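Long-range contact in Two-component system sensor histidine kinase (Bacteroides thetaiotaomicron, PDB 3OTT), which is probably a membrane-bound sensor kinase that passes phosphate from ATP to a histidine and regulates transcription, this chain being its extracellular, apparently saccharide-sensing domain: residues Leu182-Ser187 with Glu210-Gln215. Sequence-based numbering, arbitrary orientation.
Sequences LPVHSS and EGYLFQ
Tyr212 and Phe214, two residues apart on one strand, both turn their rings to the loop 182-187, a worked example of aromatic side chains holding a loop against a sheet. The polar link is a single, nearly straight hydrogen bond: the backbone N of His185 donates to Tyr212 OH (3.1 Å, 166°). A phenylalanine in place of Tyr212 would probably leave the His185 N-H without this acceptor and open a small gap beside Val184 CG1. Most of the rest is apolar packing. Val184 (chi1 160°) puts CG2 opposite its carbonyl carbon, over one face of the Tyr212 ring, 4.2 Å from the centroid, while Val184 CG1 lies 3.4 Å from Tyr212 OH. Val184 CG2 also meets the edge of Phe214, 3.8 Å from its CZ, and so wedges between the two aromatics. Leu182 CB sits over a face of Phe214 in a CH-pi contact, 4.1 Å from the centroid, and Pro183 CD packs against Phe214 CE2 at 3.7 Å. Pro183 O lies in that ring's plane at its edge, as Val184 CG2 does, and accepts a hydrogen bond from Gln225 NE2. The arrangement joins neighbouring beta-propeller blades: the connection leaving strand 176-180 folds over the third strand of the next four-stranded blade.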
ATOM      1  N   LEU B 182       8.533 -25.398 -25.888  1.00 26.54           N
ATOM      2  CA  LEU B 182       8.207 -24.215 -26.665  1.00 25.61           C
ATOM      3  C   LEU B 182       7.957 -24.650 -28.093  1.00 25.60           C
ATOM      4  O   LEU B 182       8.793 -25.289 -28.718  1.00 25.54           O
ATOM      5  CB  LEU B 182       9.314 -23.153 -26.565  1.00 24.00           C
ATOM      6  CG  LEU B 182       9.614 -22.571 -25.163  1.00 24.56           C
ATOM      7  CD1 LEU B 182      10.980 -21.904 -25.139  1.00 21.97           C
ATOM      8  CD2 LEU B 182       8.607 -21.551 -24.660  1.00 20.81           C
ATOM      9  N   PRO B 183       6.782 -24.344 -28.601  1.00 26.00           N
ATOM     10  CA  PRO B 183       6.323 -24.906 -29.901  1.00 27.30           C
ATOM     11  C   PRO B 183       6.972 -24.168 -31.076  1.00 28.85           C
ATOM     12  O   PRO B 183       6.869 -22.944 -31.224  1.00 27.92           O
ATOM     13  CB  PRO B 183       4.783 -24.681 -29.872  1.00 27.52           C
ATOM     14  CG  PRO B 183       4.595 -23.455 -28.991  1.00 26.08           C
ATOM     15  CD  PRO B 183       5.697 -23.666 -27.876  1.00 25.67           C
ATOM     16  N   VAL B 184       7.660 -24.927 -31.901  1.00 31.06           N
ATOM     17  CA  VAL B 184       8.484 -24.359 -32.945  1.00 33.87           C
ATOM     18  C   VAL B 184       8.195 -25.139 -34.242  1.00 35.12           C
ATOM     19  O   VAL B 184       7.700 -26.267 -34.173  1.00 33.73           O
ATOM     20  CB  VAL B 184      10.007 -24.437 -32.524  1.00 33.52           C
ATOM     21  CG1 VAL B 184      10.895 -24.315 -33.724  1.00 36.91           C
ATOM     22  CG2 VAL B 184      10.341 -23.360 -31.482  1.00 32.30           C
ATOM     23  N   HIS B 185       8.514 -24.532 -35.387  1.00 37.65           N
ATOM     24  CA  HIS B 185       8.417 -25.205 -36.688  1.00 41.00           C
ATOM     25  C   HIS B 185       9.334 -26.444 -36.960  1.00 44.29           C
ATOM     26  O   HIS B 185       8.892 -27.362 -37.628  1.00 45.67           O
ATOM     27  CB  HIS B 185       8.452 -24.213 -37.867  1.00 39.98           C
ATOM     28  CG  HIS B 185       7.929 -24.805 -39.153  1.00 41.00           C
ATOM     29  ND1 HIS B 185       8.669 -24.848 -40.315  1.00 39.39           N
ATOM     30  CD2 HIS B 185       6.770 -25.455 -39.426  1.00 38.11           C
ATOM     31  CE1 HIS B 185       7.971 -25.457 -41.256  1.00 38.81           C
ATOM     32  NE2 HIS B 185       6.819 -25.839 -40.740  1.00 37.24           N
ATOM     33  N   SER B 186      10.575 -26.492 -36.469  1.00 48.28           N
ATOM     34  CA  SER B 186      11.366 -27.772 -36.477  1.00 51.97           C
ATOM     35  C   SER B 186      12.626 -27.725 -35.595  1.00 53.73           C
ATOM     36  O   SER B 186      12.670 -27.010 -34.600  1.00 53.52           O
ATOM     37  CB  SER B 186      11.752 -28.181 -37.907  1.00 53.26           C
ATOM     38  OG  SER B 186      12.974 -27.562 -38.305  1.00 53.86           O
ATOM     39  N   SER B 187      13.658 -28.486 -35.956  1.00 56.95           N
ATOM     40  CA  SER B 187      14.956 -28.324 -35.276  1.00 58.36           C
ATOM     41  C   SER B 187      16.173 -28.194 -36.226  1.00 59.12           C
ATOM     42  O   SER B 187      16.243 -28.844 -37.280  1.00 60.51           O
ATOM     43  CB  SER B 187      15.167 -29.416 -34.215  1.00 58.78           C
ATOM     44  OG  SER B 187      15.936 -28.883 -33.135  1.00 60.02           O
ATOM     45  N   GLU B 210      16.222 -17.302 -30.061  1.00 21.33           N
ATOM     46  CA  GLU B 210      16.584 -17.213 -31.439  1.00 23.31           C
ATOM     47  C   GLU B 210      15.393 -17.649 -32.252  1.00 23.18           C
ATOM     48  O   GLU B 210      14.998 -18.816 -32.222  1.00 23.97           O
ATOM     49  CB  GLU B 210      17.776 -18.133 -31.753  1.00 25.65           C
ATOM     50  CG  GLU B 210      18.158 -18.152 -33.258  1.00 34.55           C
ATOM     51  CD  GLU B 210      19.679 -18.441 -33.557  1.00 47.28           C
ATOM     52  OE1 GLU B 210      20.529 -18.401 -32.608  1.00 49.28           O
ATOM     53  OE2 GLU B 210      20.021 -18.681 -34.771  1.00 49.81           O
ATOM     54  N   GLY B 211      14.807 -16.706 -32.977  1.00 22.55           N
ATOM     55  CA  GLY B 211      13.801 -17.016 -33.979  1.00 22.83           C
ATOM     56  C   GLY B 211      12.348 -16.725 -33.613  1.00 21.49           C
ATOM     57  O   GLY B 211      11.495 -16.690 -34.486  1.00 22.97           O
ATOM     58  N   TYR B 212      12.048 -16.543 -32.340  1.00 18.51           N
ATOM     59  CA  TYR B 212      10.669 -16.469 -31.908  1.00 16.63           C
ATOM     60  C   TYR B 212      10.595 -15.634 -30.675  1.00 15.53           C
ATOM     61  O   TYR B 212      11.539 -15.599 -29.881  1.00 14.72           O
ATOM     62  CB  TYR B 212      10.171 -17.852 -31.494  1.00 17.28           C
ATOM     63  CG  TYR B 212      10.104 -18.854 -32.590  1.00 19.16           C
ATOM     64  CD1 TYR B 212      11.186 -19.681 -32.868  1.00 19.17           C
ATOM     65  CD2 TYR B 212       8.935 -18.982 -33.361  1.00 19.74           C
ATOM     66  CE1 TYR B 212      11.126 -20.625 -33.912  1.00 21.07           C
ATOM     67  CE2 TYR B 212       8.857 -19.950 -34.376  1.00 24.22           C
ATOM     68  CZ  TYR B 212       9.950 -20.743 -34.659  1.00 22.21           C
ATOM     69  OH  TYR B 212       9.830 -21.707 -35.650  1.00 26.90           O
ATOM     70  N   LEU B 213       9.438 -15.029 -30.513  1.00 12.88           N
ATOM     71  CA  LEU B 213       8.988 -14.408 -29.309  1.00 12.80           C
ATOM     72  C   LEU B 213       7.686 -15.198 -28.851  1.00 12.84           C
ATOM     73  O   LEU B 213       6.726 -15.328 -29.647  1.00 13.26           O
ATOM     74  CB  LEU B 213       8.588 -12.970 -29.633  1.00 12.24           C
ATOM     75  CG  LEU B 213       8.126 -12.107 -28.458  1.00 13.05           C
ATOM     76  CD1 LEU B 213       9.160 -12.111 -27.299  1.00 12.10           C
ATOM     77  CD2 LEU B 213       7.791 -10.680 -28.922  1.00 12.96           C
ATOM     78  N   PHE B 214       7.700 -15.744 -27.635  1.00 10.76           N
ATOM     79  CA  PHE B 214       6.572 -16.495 -27.068  1.00 11.46           C
ATOM     80  C   PHE B 214       5.910 -15.725 -25.976  1.00 12.72           C
ATOM     81  O   PHE B 214       6.572 -14.964 -25.253  1.00 11.98           O
ATOM     82  CB  PHE B 214       7.030 -17.802 -26.495  1.00 10.63           C
ATOM     83  CG  PHE B 214       7.602 -18.747 -27.522  1.00 12.01           C
ATOM     84  CD1 PHE B 214       8.958 -18.787 -27.766  1.00 11.09           C
ATOM     85  CD2 PHE B 214       6.753 -19.648 -28.225  1.00 11.47           C
ATOM     86  CE1 PHE B 214       9.501 -19.739 -28.748  1.00 14.61           C
ATOM     87  CE2 PHE B 214       7.262 -20.563 -29.180  1.00 14.48           C
ATOM     88  CZ  PHE B 214       8.667 -20.592 -29.447  1.00 12.34           C
ATOM     89  N   GLN B 215       4.614 -15.955 -25.805  1.00 14.88           N
ATOM     90  CA  GLN B 215       3.970 -15.639 -24.552  1.00 16.26           C
ATOM     91  C   GLN B 215       3.536 -16.927 -23.898  1.00 16.90           C
ATOM     92  O   GLN B 215       2.838 -17.720 -24.513  1.00 18.17           O
ATOM     93  CB  GLN B 215       2.722 -14.859 -24.819  1.00 17.19           C
ATOM     94  CG  GLN B 215       2.963 -13.442 -25.103  1.00 21.17           C
ATOM     95  CD  GLN B 215       1.693 -12.740 -25.523  1.00 24.93           C
ATOM     96  OE1 GLN B 215       1.262 -12.838 -26.690  1.00 27.13           O
ATOM     97  NE2 GLN B 215       1.090 -12.008 -24.580  1.00 21.18           N
TER